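Side-chain contacts in 2-oxoadipate dioxygenase/decarboxylase, chloroplastic/amyloplastic (Oryza sativa, PDB 6W1K), which catalyses the oxygen-dependent decarboxylation and hydroxylation of 2-oxoadipate to (R)-2-hydroxyglutarate with ferrous iron, a step of plant lysine breakdown: residues T24-M29 against G117-I122; T42-V47 against I55-F60; T196-H201 against N211-F216; F222-N225 against G229-K232; A249-A254 against I261-I266. All coordinates share one frame; numbering follows the deposited sequence.

Contact 1: T24-M29 against G117-I122; sequences TVISNM and GPLPRI
Ile26 reaches toward Pro120, its delta methyl CD1 coming within 4.0 Å of Pro120 CD, the ring carbon next to the proline nitrogen. Ile26 gives the larger share of the buried surface, and a single atom, CD1, does its touching. That methyl is carried far out from the helix because CG1 sits between the backbone N and the carbonyl carbon (chi1 53°) while the chain beyond it is extended (chi2 163°). The same methyl also approaches Leu119, whose CD2 lies 4.3 Å from Ile26 CD1, so it faces two neighbouring residues of the loop at once. An isoleucine suits the place because it reaches across a wide gap between backbones, the CA atoms of Ile26 and Pro120 being 9.6 Å apart. Proline, with no N-H to satisfy, can turn its ring into an apolar core, and Leu119 adds one methyl, CD2, beside it. The contact is purely apolar, small and buried. It packs helix 16-36 against the loop leading into strand 121-127. Ile26 also touches Phe60 of the adjacent, parallel strand 57-65, while Val25 and Met29 of the same helix turn to helix 154-160.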
# COMPACT_ATOMS: atom_id res chain seq x y z
N THR A 24 7.14 -1.22 16.28
CA THR A 24 7.59 -2.62 16.17
C THR A 24 6.60 -3.44 15.34
O THR A 24 7.01 -4.41 14.69
CB THR A 24 7.78 -3.31 17.53
OG1 THR A 24 6.50 -3.55 18.15
CG2 THR A 24 8.70 -2.51 18.42
N VAL A 25 5.31 -3.09 15.37
CA VAL A 25 4.33 -3.84 14.60
C VAL A 25 4.53 -3.59 13.10
O VAL A 25 4.53 -4.54 12.29
CB VAL A 25 2.89 -3.49 15.04
CG1 VAL A 25 1.86 -4.21 14.13
CG2 VAL A 25 2.60 -3.91 16.49
N ILE A 26 4.66 -2.33 12.70
CA ILE A 26 4.77 -2.07 11.27
C ILE A 26 6.13 -2.54 10.80
O ILE A 26 6.29 -2.89 9.62
CB ILE A 26 4.49 -0.60 10.87
CG1 ILE A 26 5.32 0.41 11.64
CG2 ILE A 26 3.01 -0.33 11.04
CD1 ILE A 26 5.35 1.81 11.00
N SER A 27 7.10 -2.62 11.71
CA SER A 27 8.40 -3.19 11.36
C SER A 27 8.26 -4.67 11.03
O SER A 27 8.88 -5.15 10.07
CB SER A 27 9.38 -2.97 12.51
OG SER A 27 10.56 -3.67 12.26
N ASN A 28 7.41 -5.39 11.77
CA ASN A 28 7.20 -6.80 11.46
C ASN A 28 6.42 -6.97 10.16
O ASN A 28 6.69 -7.90 9.40
CB ASN A 28 6.49 -7.48 12.64
CG ASN A 28 7.46 -7.78 13.76
OD1 ASN A 28 8.62 -8.01 13.49
ND2 ASN A 28 7.00 -7.73 15.00
N MET A 29 5.46 -6.08 9.87
CA MET A 29 4.81 -6.14 8.56
C MET A 29 5.84 -5.99 7.45
O MET A 29 5.81 -6.73 6.46
CB MET A 29 3.74 -5.05 8.45
CG MET A 29 2.60 -5.17 9.46
SD MET A 29 1.50 -3.73 9.37
CE MET A 29 -0.01 -4.36 10.06
N GLY A 117 10.95 6.43 10.89
CA GLY A 117 10.92 7.79 10.40
C GLY A 117 9.52 8.33 10.54
O GLY A 117 8.74 7.88 11.39
N PRO A 118 9.16 9.31 9.71
CA PRO A 118 7.79 9.83 9.76
C PRO A 118 6.81 8.69 9.51
O PRO A 118 7.00 7.88 8.60
CB PRO A 118 7.76 10.89 8.66
CG PRO A 118 8.96 10.64 7.82
CD PRO A 118 9.99 10.01 8.72
N LEU A 119 5.80 8.59 10.35
CA LEU A 119 4.88 7.47 10.25
C LEU A 119 4.14 7.50 8.92
O LEU A 119 3.76 8.58 8.44
CB LEU A 119 3.87 7.50 11.39
CG LEU A 119 4.33 7.06 12.77
CD1 LEU A 119 3.18 7.38 13.72
CD2 LEU A 119 4.78 5.60 12.84
N PRO A 120 3.91 6.34 8.30
CA PRO A 120 3.27 6.34 6.98
C PRO A 120 1.76 6.48 7.08
O PRO A 120 1.14 6.12 8.08
CB PRO A 120 3.66 4.96 6.42
CG PRO A 120 3.74 4.05 7.66
CD PRO A 120 4.35 4.99 8.73
N ARG A 121 1.20 7.10 6.04
CA ARG A 121 -0.23 7.01 5.79
C ARG A 121 -0.57 5.55 5.54
O ARG A 121 0.30 4.72 5.24
CB ARG A 121 -0.64 7.89 4.60
CG ARG A 121 -0.26 9.38 4.72
CD ARG A 121 -0.35 9.99 3.33
NE ARG A 121 0.10 11.36 3.21
CZ ARG A 121 1.37 11.73 3.09
NH1 ARG A 121 2.34 10.82 3.07
NH2 ARG A 121 1.66 13.01 2.97
N ILE A 122 -1.85 5.21 5.68
CA ILE A 122 -2.32 3.86 5.41
C ILE A 122 -3.45 3.92 4.39
O ILE A 122 -4.37 4.72 4.53
CB ILE A 122 -2.79 3.13 6.69
CG1 ILE A 122 -1.76 3.21 7.81
CG2 ILE A 122 -3.10 1.68 6.34
CD1 ILE A 122 -0.57 2.35 7.63

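Contact 2: T42-V47 against I55-F60; sequences TILELV and ICYDHF. With NI (nickel (II) ion), chain E; OOG (2-oxoadipic acid), chain F.
Leu44 and Ile55 form the centre of the contact, with Leu44 CD2 4.0 Å from Ile55 CG2. Ile55 holds CG2 anti to the backbone N and CG1 beside it (chi1 -63°), which parts its branches: CG2 goes to Leu44, while CG1 packs 3.9 Å from Val47 CG1. Its delta methyl reaches the helix backbone, 3.5 Å from Leu44 O. A beta-branched residue suits this place, since its two branches reach residues on successive turns of the helix. With alanine here, Leu44 and Val47 would probably face a gap where both arms had been, weakening the hold of helix 38-51 on the segment leading into strand 57-65. Tyr57 stands about at right angles to Leu44, whose CD2 comes to the ring edge near its plane; the phenol OH is hydrogen-bonded to Glu30, so its polar end is satisfied.

Further along the strand, His59 NE2 binds nickel at 2.1 Å, the site that ferrous iron takes in the active enzyme, and His195 and Glu267 complete the protein ligands. His59 ND1 donates to the anti lone pair of Asp58 OD1 at 2.6 Å, nearly straight (171°) and in the ring plane. Together with the metal bond it should hold the ring's rotation, and Arg271 pairs with Asp58 OD2. 2-Oxoadipate chelates the metal through OOG O3 and OOG O5, at 2.4 and 2.1 Å from nickel, consistent with substrate binding iron directly before oxygen attack.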
# COMPACT_ATOMS: atom_id res chain seq x y z
N THR A 42 15.66 -5.14 -2.89
CA THR A 42 16.85 -4.68 -3.60
C THR A 42 16.79 -3.19 -3.87
O THR A 42 17.78 -2.48 -3.69
CB THR A 42 17.02 -5.43 -4.92
OG1 THR A 42 17.27 -6.80 -4.64
CG2 THR A 42 18.21 -4.86 -5.72
N ILE A 43 15.64 -2.70 -4.34
CA ILE A 43 15.50 -1.29 -4.64
C ILE A 43 15.74 -0.44 -3.40
O ILE A 43 16.38 0.61 -3.47
CB ILE A 43 14.12 -1.01 -5.26
CG1 ILE A 43 14.08 -1.51 -6.70
CG2 ILE A 43 13.81 0.50 -5.29
CD1 ILE A 43 12.71 -1.48 -7.36
N LEU A 44 15.20 -0.86 -2.24
CA LEU A 44 15.43 -0.11 -1.01
C LEU A 44 16.92 -0.09 -0.65
O LEU A 44 17.45 0.93 -0.17
CB LEU A 44 14.60 -0.70 0.11
CG LEU A 44 13.10 -0.41 0.04
CD1 LEU A 44 12.34 -1.34 0.96
CD2 LEU A 44 12.83 1.05 0.40
N GLU A 45 17.62 -1.18 -0.90
CA GLU A 45 19.07 -1.16 -0.68
C GLU A 45 19.75 -0.23 -1.68
O GLU A 45 20.69 0.50 -1.31
CB GLU A 45 19.63 -2.58 -0.78
CG GLU A 45 19.14 -3.49 0.36
CD GLU A 45 19.48 -4.97 0.16
OE1 GLU A 45 19.91 -5.34 -0.96
OE2 GLU A 45 19.32 -5.75 1.13
N LEU A 46 19.32 -0.25 -2.94
CA LEU A 46 19.98 0.58 -3.95
C LEU A 46 19.79 2.07 -3.66
O LEU A 46 20.69 2.88 -3.87
CB LEU A 46 19.44 0.25 -5.34
CG LEU A 46 19.89 -1.07 -5.97
CD1 LEU A 46 19.05 -1.37 -7.23
CD2 LEU A 46 21.38 -1.07 -6.29
N VAL A 47 18.59 2.44 -3.21
CA VAL A 47 18.33 3.84 -2.90
C VAL A 47 19.15 4.28 -1.70
O VAL A 47 19.69 5.40 -1.67
CB VAL A 47 16.82 4.04 -2.67
CG1 VAL A 47 16.56 5.44 -2.12
CG2 VAL A 47 16.04 3.78 -3.97
N ILE A 55 15.40 7.34 3.49
CA ILE A 55 14.19 6.71 2.97
C ILE A 55 13.05 6.89 3.97
O ILE A 55 13.13 6.46 5.12
CB ILE A 55 14.45 5.23 2.67
CG1 ILE A 55 15.51 5.09 1.57
CG2 ILE A 55 13.19 4.55 2.27
CD1 ILE A 55 15.93 3.66 1.36
N CYS A 56 11.98 7.52 3.51
CA CYS A 56 10.76 7.70 4.28
C CYS A 56 9.63 7.03 3.53
O CYS A 56 9.58 7.07 2.30
CB CYS A 56 10.45 9.17 4.49
SG CYS A 56 11.76 10.00 5.41
N TYR A 57 8.71 6.46 4.27
CA TYR A 57 7.61 5.72 3.68
C TYR A 57 6.41 6.63 3.56
O TYR A 57 5.90 7.12 4.57
CB TYR A 57 7.28 4.51 4.54
CG TYR A 57 8.32 3.42 4.47
CD1 TYR A 57 9.09 3.23 3.32
CD2 TYR A 57 8.51 2.56 5.53
CE1 TYR A 57 10.02 2.19 3.24
CE2 TYR A 57 9.45 1.51 5.46
CZ TYR A 57 10.19 1.34 4.32
OH TYR A 57 11.11 0.32 4.22
N ASP A 58 5.96 6.85 2.33
CA ASP A 58 4.82 7.74 2.10
C ASP A 58 3.54 7.10 2.61
O ASP A 58 2.73 7.75 3.29
CB ASP A 58 4.72 8.02 0.61
CG ASP A 58 3.56 8.95 0.27
OD1 ASP A 58 2.40 8.48 0.13
OD2 ASP A 58 3.83 10.15 0.17
N HIS A 59 3.33 5.83 2.27
CA HIS A 59 2.18 5.07 2.76
C HIS A 59 2.42 3.57 2.63
O HIS A 59 3.31 3.11 1.91
CB HIS A 59 0.90 5.48 2.02
CG HIS A 59 0.91 5.20 0.55
ND1 HIS A 59 1.44 6.07 -0.37
CD2 HIS A 59 0.39 4.16 -0.18
CE1 HIS A 59 1.28 5.59 -1.59
NE2 HIS A 59 0.64 4.44 -1.51
N PHE A 60 1.64 2.82 3.40
CA PHE A 60 1.48 1.37 3.34
C PHE A 60 0.12 1.11 2.71
O PHE A 60 -0.81 1.89 2.95
CB PHE A 60 1.48 0.76 4.73
CG PHE A 60 2.84 0.53 5.34
CD1 PHE A 60 3.99 1.08 4.78
CD2 PHE A 60 2.95 -0.23 6.50
CE1 PHE A 60 5.21 0.87 5.33
CE2 PHE A 60 4.19 -0.47 7.06
CZ PHE A 60 5.33 0.10 6.47
NI NI E . 0.19 3.24 -3.16
C2 OOG F . -3.42 -0.01 -3.74
C3 OOG F . -3.25 0.81 -5.02
C4 OOG F . -3.61 2.28 -4.76
C6 OOG F . -2.16 4.47 -4.45
O4 OOG F . -3.05 5.19 -4.96
O3 OOG F . -1.02 4.95 -4.23
C5 OOG F . -2.46 3.02 -4.08
C1 OOG F . -3.30 -1.52 -4.01
O1 OOG F . -3.71 -2.30 -3.22
O2 OOG F . -2.69 -2.01 -5.17
O5 OOG F . -1.80 2.49 -3.26

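Contact 3: T196-H201 against N211-F216; sequences TTISTH and NKFNKF
Thr200 lays its methyl over one face of the Phe213 ring, while Ile198 meets the far end of the same ring. CG2 of Thr200 stands 4.0 Å above the ring plane, displaced toward the rim, with Phe213 CD1 as one of its nearest atoms. This is an apolar contact of a methyl with an aromatic face, and it uses both ends of the threonine: OG1 turns off to hydrogen-bond with Arg208 O, while CG2 stays on the ring. Ile198 runs about at right angles to the phenylalanine, and its CD1 comes obliquely to Phe213 CZ at 4.1 Å. The ring gets there because Phe213 CG is anti to the backbone N (chi1 -170°), which swings it off the helix toward the strand. A phenylalanine suits the place: it is long enough to bridge backbones whose CA atoms, at Thr200 and Phe213, are 7.6 Å apart, and it offers a face to Thr200 and its far carbon, CZ, to Ile198. The contact fastens helix 210-219 to strand 195-199, which lies between strands 57-65 and 258-271, and to the 3-10 turn just after it. Val47 of helix 38-51 also packs on Phe213, whose ring meets that of Phe268, and Leu44 packs on Ile198.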
# COMPACT_ATOMS: atom_id res chain seq x y z
N THR A 196 4.84 -0.87 0.12
CA THR A 196 5.25 0.37 0.73
C THR A 196 5.58 1.33 -0.40
O THR A 196 5.68 0.93 -1.56
CB THR A 196 6.44 0.16 1.68
OG1 THR A 196 6.60 1.35 2.49
CG2 THR A 196 7.71 -0.08 0.90
N THR A 197 5.80 2.59 -0.04
CA THR A 197 5.99 3.69 -0.99
C THR A 197 7.13 4.56 -0.51
O THR A 197 7.11 5.01 0.64
CB THR A 197 4.73 4.54 -1.07
OG1 THR A 197 3.61 3.68 -1.31
CG2 THR A 197 4.80 5.57 -2.16
N ILE A 198 8.10 4.81 -1.37
CA ILE A 198 9.20 5.70 -1.04
C ILE A 198 8.77 7.12 -1.37
O ILE A 198 8.31 7.41 -2.49
CB ILE A 198 10.47 5.32 -1.81
CG1 ILE A 198 10.96 3.93 -1.40
CG2 ILE A 198 11.55 6.36 -1.59
CD1 ILE A 198 12.14 3.49 -2.26
N SER A 199 8.92 8.01 -0.40
CA SER A 199 8.66 9.43 -0.59
C SER A 199 9.87 10.06 -1.28
O SER A 199 10.84 10.43 -0.62
CB SER A 199 8.39 10.08 0.76
OG SER A 199 8.22 11.46 0.57
N THR A 200 9.81 10.22 -2.61
CA THR A 200 11.02 10.66 -3.31
C THR A 200 11.43 12.07 -2.90
O THR A 200 12.63 12.36 -2.83
CB THR A 200 10.87 10.59 -4.83
OG1 THR A 200 10.01 11.62 -5.34
CG2 THR A 200 10.35 9.21 -5.23
N HIS A 201 10.47 12.98 -2.66
CA HIS A 201 10.82 14.36 -2.33
C HIS A 201 11.54 14.48 -0.99
O HIS A 201 12.11 15.54 -0.71
CB HIS A 201 9.56 15.25 -2.32
CG HIS A 201 8.48 14.75 -1.41
ND1 HIS A 201 7.53 13.83 -1.82
CD2 HIS A 201 8.19 15.03 -0.12
CE1 HIS A 201 6.72 13.56 -0.81
NE2 HIS A 201 7.09 14.29 0.23
N ASN A 211 10.97 11.69 -11.90
CA ASN A 211 11.36 11.31 -13.25
C ASN A 211 12.78 10.77 -13.28
O ASN A 211 13.06 9.76 -13.95
CB ASN A 211 11.22 12.51 -14.19
CG ASN A 211 9.80 12.68 -14.71
OD1 ASN A 211 9.12 11.71 -15.04
ND2 ASN A 211 9.34 13.93 -14.78
N LYS A 212 13.66 11.38 -12.51
CA LYS A 212 15.05 10.91 -12.34
C LYS A 212 15.00 9.58 -11.58
O LYS A 212 15.74 8.69 -11.94
CB LYS A 212 15.89 11.91 -11.55
CG LYS A 212 16.85 12.74 -12.38
CD LYS A 212 16.18 13.88 -13.09
CE LYS A 212 17.16 14.78 -13.80
NZ LYS A 212 17.97 15.57 -12.85
N PHE A 213 14.15 9.48 -10.56
CA PHE A 213 14.03 8.24 -9.80
C PHE A 213 13.62 7.08 -10.70
O PHE A 213 14.20 6.00 -10.64
CB PHE A 213 13.01 8.40 -8.66
CG PHE A 213 13.03 7.25 -7.70
CD1 PHE A 213 13.75 7.34 -6.52
CD2 PHE A 213 12.36 6.05 -7.99
CE1 PHE A 213 13.80 6.28 -5.64
CE2 PHE A 213 12.43 4.99 -7.13
CZ PHE A 213 13.13 5.11 -5.94
N ASN A 214 12.61 7.30 -11.55
CA ASN A 214 12.16 6.24 -12.44
C ASN A 214 13.29 5.74 -13.34
O ASN A 214 13.44 4.53 -13.56
CB ASN A 214 10.99 6.73 -13.29
CG ASN A 214 9.71 6.78 -12.51
OD1 ASN A 214 9.63 6.28 -11.39
ND2 ASN A 214 8.70 7.42 -13.08
N LYS A 215 14.11 6.66 -13.86
CA LYS A 215 15.21 6.23 -14.73
C LYS A 215 16.28 5.48 -13.94
O LYS A 215 16.87 4.52 -14.44
CB LYS A 215 15.82 7.44 -15.45
CG LYS A 215 17.01 7.11 -16.34
CD LYS A 215 18.07 8.18 -16.23
CE LYS A 215 18.90 8.32 -17.51
NZ LYS A 215 19.00 7.05 -18.31
N PHE A 216 16.52 5.89 -12.69
CA PHE A 216 17.39 5.12 -11.79
C PHE A 216 16.89 3.68 -11.63
O PHE A 216 17.69 2.74 -11.69
CB PHE A 216 17.48 5.86 -10.44
CG PHE A 216 18.20 5.09 -9.36
CD1 PHE A 216 17.49 4.38 -8.40
CD2 PHE A 216 19.59 5.10 -9.30
CE1 PHE A 216 18.14 3.67 -7.41
CE2 PHE A 216 20.25 4.40 -8.30
CZ PHE A 216 19.51 3.68 -7.35

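Contact 4: F222-N225 against G229-K232; sequences FKLN and GILK
Lys232 bends at its second torsion (chi2 71°) and then runs extended, which folds its ammonium group back over the loop toward Gly229 and Asn225. Asn225, for its part, holds CG anti to the backbone N, and its side chain crosses that of the lysine at about a right angle. The ammonium nitrogen donates to Gly229 O at 2.7 Å, approaching nearly in line with the carbonyl (C=O...N angle 169°), and has a second acceptor in Glu227 O. Asn225 O lies 3.2 Å from Lys232 NZ, but at an angle too poor for a hydrogen bond, and Asn225 OD1 is turned to Glu227 N instead. A long cationic chain suits this place because one buried nitrogen can gather two carbonyls of the loop. A methionine in its place would probably leave the carbonyls of Gly229 and Glu227 without their charged donor and let the loop shift.

Ile230, two residues before the lysine, meets 222-225 in two ways. Its CA points a C-H at Asn225 O (3.5 Å, almost straight at 174°), and its CG2 lies 4.1 Å from Leu224 CB, an apolar touch of a methyl on a methylene. Gly229 has backbone angles at which a CB would press on the preceding carbonyl, so glycine fits there.

The loop follows helix 210-219 and leads into strand 232-233. Leu224 packs on Asn214 and Glu218 of that helix, Asn225 and Lys232 make backbone hydrogen bonds to Ser243 and Gln241 of strand 239-243, and Phe222 packs against helix 38-51.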
# COMPACT_ATOMS: atom_id res chain seq x y z
N PHE A 222 14.99 -3.00 -13.35
CA PHE A 222 13.65 -3.28 -12.87
C PHE A 222 12.61 -2.61 -13.76
O PHE A 222 12.84 -1.53 -14.31
CB PHE A 222 13.48 -2.83 -11.42
CG PHE A 222 14.48 -3.45 -10.49
CD1 PHE A 222 14.41 -4.80 -10.17
CD2 PHE A 222 15.50 -2.69 -9.95
CE1 PHE A 222 15.35 -5.38 -9.33
CE2 PHE A 222 16.43 -3.26 -9.10
CZ PHE A 222 16.36 -4.61 -8.80
N LYS A 223 11.46 -3.27 -13.87
CA LYS A 223 10.37 -2.87 -14.77
C LYS A 223 9.31 -2.09 -14.00
O LYS A 223 8.86 -2.58 -12.97
CB LYS A 223 9.74 -4.12 -15.38
CG LYS A 223 8.98 -3.89 -16.67
CD LYS A 223 8.27 -5.11 -17.19
CE LYS A 223 9.20 -6.27 -17.45
NZ LYS A 223 10.22 -5.90 -18.46
N LEU A 224 8.94 -0.91 -14.48
CA LEU A 224 7.87 -0.14 -13.88
C LEU A 224 6.51 -0.50 -14.48
O LEU A 224 6.41 -0.81 -15.67
CB LEU A 224 8.14 1.35 -14.08
CG LEU A 224 9.43 1.87 -13.43
CD1 LEU A 224 9.70 3.33 -13.78
CD2 LEU A 224 9.35 1.70 -11.93
N ASN A 225 5.47 -0.42 -13.66
CA ASN A 225 4.09 -0.53 -14.14
C ASN A 225 3.87 0.40 -15.32
O ASN A 225 3.99 1.62 -15.19
CB ASN A 225 3.12 -0.20 -13.00
CG ASN A 225 1.67 -0.31 -13.40
OD1 ASN A 225 1.35 -0.31 -14.58
ND2 ASN A 225 0.78 -0.42 -12.42
N GLY A 229 0.98 4.86 -18.58
CA GLY A 229 2.30 5.44 -18.48
C GLY A 229 3.02 5.02 -17.21
O GLY A 229 2.42 4.59 -16.22
N ILE A 230 4.34 5.17 -17.23
CA ILE A 230 5.11 4.81 -16.05
C ILE A 230 4.91 5.81 -14.92
O ILE A 230 5.18 5.49 -13.76
CB ILE A 230 6.60 4.65 -16.38
CG1 ILE A 230 7.16 5.93 -17.03
CG2 ILE A 230 6.82 3.44 -17.32
CD1 ILE A 230 8.68 5.98 -17.02
N LEU A 231 4.44 7.01 -15.22
CA LEU A 231 4.25 8.06 -14.22
C LEU A 231 2.79 8.49 -14.23
O LEU A 231 2.33 9.09 -15.20
CB LEU A 231 5.17 9.25 -14.49
CG LEU A 231 5.13 10.34 -13.42
CD1 LEU A 231 5.68 9.79 -12.09
CD2 LEU A 231 5.90 11.56 -13.89
N LYS A 232 2.08 8.18 -13.15
CA LYS A 232 0.70 8.62 -12.99
C LYS A 232 0.69 9.99 -12.33
O LYS A 232 1.22 10.16 -11.23
CB LYS A 232 -0.07 7.61 -12.12
CG LYS A 232 -0.42 6.31 -12.85
CD LYS A 232 0.80 5.45 -13.10
CE LYS A 232 0.42 4.00 -13.31
NZ LYS A 232 1.44 3.22 -14.06
O HOH W 1 4.76 3.16 -12.87

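Contact 5: A249-A254 against I261-I266; sequences ALFTFA and IPRSYI. With OOG (2-oxoadipic acid), chain F.
Ile261 fills the tight part of the contact, packed between Ala249, Phe251 and Phe253. The backbones of Ala249 and Ile261 form an antiparallel hydrogen-bonded pair, Ala249 N to Ile261 O at 2.9 Å and Ile261 N to Ala249 O at 2.8 Å. CG2 of Ile261 sits between the Phe253 ring (CZ at 3.6 Å) and Phe251 CB (3.7 Å). Those aromatics also meet each other: Phe251 CD2 stands over the centre of the Phe253 ring. Branched isoleucine suits the place: CG2 goes to both phenylalanines, while the CG1 arm (chi1 60°) also lies on Phe251 and puts CD1 over one face of the Arg263 guanidinium. Small Ala249 admits the arginine chain, its CB lying 3.8 Å from Arg263 CG.

The other side is looser. NH2 of Arg263 comes to the edge of Phe251, 4.3 Å from CD1, and a water donates to Leu250 O and weakly bridges to Arg263 NH2; NH1 is bound by Asn189. Beyond an irregular break at Arg263-Ser264, the chain carries Tyr265, which donates its OH to OOG O2 at 2.8 Å, with that oxygen in the ring plane. The hairpin thus leads into the substrate site, where Tyr265 helps hold the end of 2-oxoadipate remote from the metal.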
# COMPACT_ATOMS: atom_id res chain seq x y z
N ALA A 249 5.93 -15.52 -7.27
CA ALA A 249 6.44 -16.59 -6.43
C ALA A 249 5.74 -17.88 -6.80
O ALA A 249 4.62 -17.87 -7.31
CB ALA A 249 6.22 -16.33 -4.94
N LEU A 250 6.41 -19.00 -6.53
CA LEU A 250 5.78 -20.30 -6.66
C LEU A 250 4.98 -20.57 -5.39
O LEU A 250 5.46 -20.31 -4.28
CB LEU A 250 6.82 -21.40 -6.89
CG LEU A 250 7.58 -21.30 -8.21
CD1 LEU A 250 8.66 -22.36 -8.28
CD2 LEU A 250 6.62 -21.44 -9.41
N PHE A 251 3.77 -21.06 -5.56
CA PHE A 251 2.88 -21.36 -4.44
C PHE A 251 2.35 -22.78 -4.61
O PHE A 251 1.86 -23.14 -5.68
CB PHE A 251 1.77 -20.31 -4.38
CG PHE A 251 0.91 -20.38 -3.15
CD1 PHE A 251 1.33 -19.81 -1.96
CD2 PHE A 251 -0.34 -21.01 -3.20
CE1 PHE A 251 0.51 -19.88 -0.83
CE2 PHE A 251 -1.16 -21.06 -2.09
CZ PHE A 251 -0.74 -20.52 -0.90
N THR A 252 2.45 -23.58 -3.56
CA THR A 252 1.84 -24.91 -3.58
C THR A 252 0.43 -24.82 -2.99
O THR A 252 0.25 -24.60 -1.78
CB THR A 252 2.72 -25.92 -2.85
OG1 THR A 252 3.96 -26.00 -3.56
CG2 THR A 252 2.08 -27.33 -2.84
N PHE A 253 -0.57 -24.97 -3.84
CA PHE A 253 -1.96 -24.95 -3.43
C PHE A 253 -2.33 -26.24 -2.68
O PHE A 253 -1.62 -27.25 -2.70
CB PHE A 253 -2.84 -24.72 -4.66
CG PHE A 253 -2.66 -23.36 -5.25
CD1 PHE A 253 -1.62 -23.10 -6.15
CD2 PHE A 253 -3.50 -22.32 -4.90
CE1 PHE A 253 -1.44 -21.85 -6.69
CE2 PHE A 253 -3.32 -21.05 -5.44
CZ PHE A 253 -2.30 -20.82 -6.32
N ALA A 254 -3.49 -26.18 -2.01
CA ALA A 254 -3.90 -27.23 -1.11
C ALA A 254 -4.15 -28.55 -1.81
O ALA A 254 -4.10 -29.59 -1.16
CB ALA A 254 -5.17 -26.83 -0.36
N ILE A 261 2.12 -17.24 -8.46
CA ILE A 261 1.18 -16.26 -7.93
C ILE A 261 1.87 -14.89 -7.85
O ILE A 261 3.10 -14.81 -7.70
CB ILE A 261 0.67 -16.62 -6.51
CG1 ILE A 261 1.84 -16.70 -5.52
CG2 ILE A 261 -0.15 -17.88 -6.47
CD1 ILE A 261 1.49 -16.56 -4.05
N PRO A 262 1.09 -13.82 -7.82
CA PRO A 262 1.66 -12.49 -7.53
C PRO A 262 1.89 -12.27 -6.03
O PRO A 262 1.07 -12.64 -5.19
CB PRO A 262 0.60 -11.53 -8.07
CG PRO A 262 -0.70 -12.28 -7.88
CD PRO A 262 -0.34 -13.74 -8.19
N ARG A 263 3.05 -11.69 -5.72
CA ARG A 263 3.29 -11.15 -4.38
C ARG A 263 3.10 -9.63 -4.47
O ARG A 263 2.12 -9.16 -5.08
CB ARG A 263 4.66 -11.57 -3.86
CG ARG A 263 4.78 -13.10 -3.59
CD ARG A 263 3.83 -13.55 -2.51
NE ARG A 263 4.20 -14.80 -1.87
CZ ARG A 263 3.41 -15.48 -1.04
NH1 ARG A 263 2.18 -15.03 -0.77
NH2 ARG A 263 3.83 -16.60 -0.49
N SER A 264 3.98 -8.87 -3.86
CA SER A 264 3.77 -7.44 -3.68
C SER A 264 4.74 -6.66 -4.56
O SER A 264 5.53 -7.22 -5.32
CB SER A 264 3.93 -7.07 -2.21
OG SER A 264 2.95 -7.74 -1.45
N TYR A 265 4.64 -5.34 -4.46
CA TYR A 265 5.43 -4.45 -5.29
C TYR A 265 5.83 -3.27 -4.43
O TYR A 265 5.55 -3.24 -3.23
CB TYR A 265 4.67 -4.00 -6.53
CG TYR A 265 3.40 -3.18 -6.29
CD1 TYR A 265 2.18 -3.80 -6.10
CD2 TYR A 265 3.42 -1.79 -6.30
CE1 TYR A 265 1.03 -3.09 -5.91
CE2 TYR A 265 2.25 -1.06 -6.10
CZ TYR A 265 1.06 -1.73 -5.90
OH TYR A 265 -0.12 -1.06 -5.71
N ILE A 266 6.53 -2.31 -5.02
CA ILE A 266 6.92 -1.11 -4.31
C ILE A 266 6.56 0.11 -5.16
O ILE A 266 6.66 0.07 -6.39
CB ILE A 266 8.43 -1.12 -3.93
CG1 ILE A 266 8.77 0.11 -3.07
CG2 ILE A 266 9.35 -1.18 -5.16
CD1 ILE A 266 10.15 0.04 -2.33
C2 OOG F . -3.42 -0.01 -3.74
C3 OOG F . -3.25 0.81 -5.02
C4 OOG F . -3.61 2.28 -4.76
C6 OOG F . -2.16 4.47 -4.45
O4 OOG F . -3.05 5.19 -4.96
O3 OOG F . -1.02 4.95 -4.23
C5 OOG F . -2.46 3.02 -4.08
C1 OOG F . -3.30 -1.52 -4.01
O1 OOG F . -3.71 -2.30 -3.22
O2 OOG F . -2.69 -2.01 -5.17
O5 OOG F . -1.80 2.49 -3.26
O HOH W 2 4.95 -18.64 -2.14

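In the fold
From the N terminus, contact 1 closes the longest loop, bringing helix 16-36 to the lead-in of strand 121-127. Contact 2 is nested inside it and joins helix 38-51 to strand 57-65; the two meet where Arg121 pairs with Asp58 and Phe60. The other three follow in series, none crossing another. Contact 3 ties strand 195-199 to helix 210-219, and its strand bonds to that of contact 2. Contact 4 closes the loop after that helix and touches contacts 2 and 3 through Phe222 and Leu224. Contact 5 pairs the hairpin strands, and Ile266, at the end of its second segment, packs on Leu44 and Ile198. Contacts 1, 2, 3 and 5 share one mixed sheet.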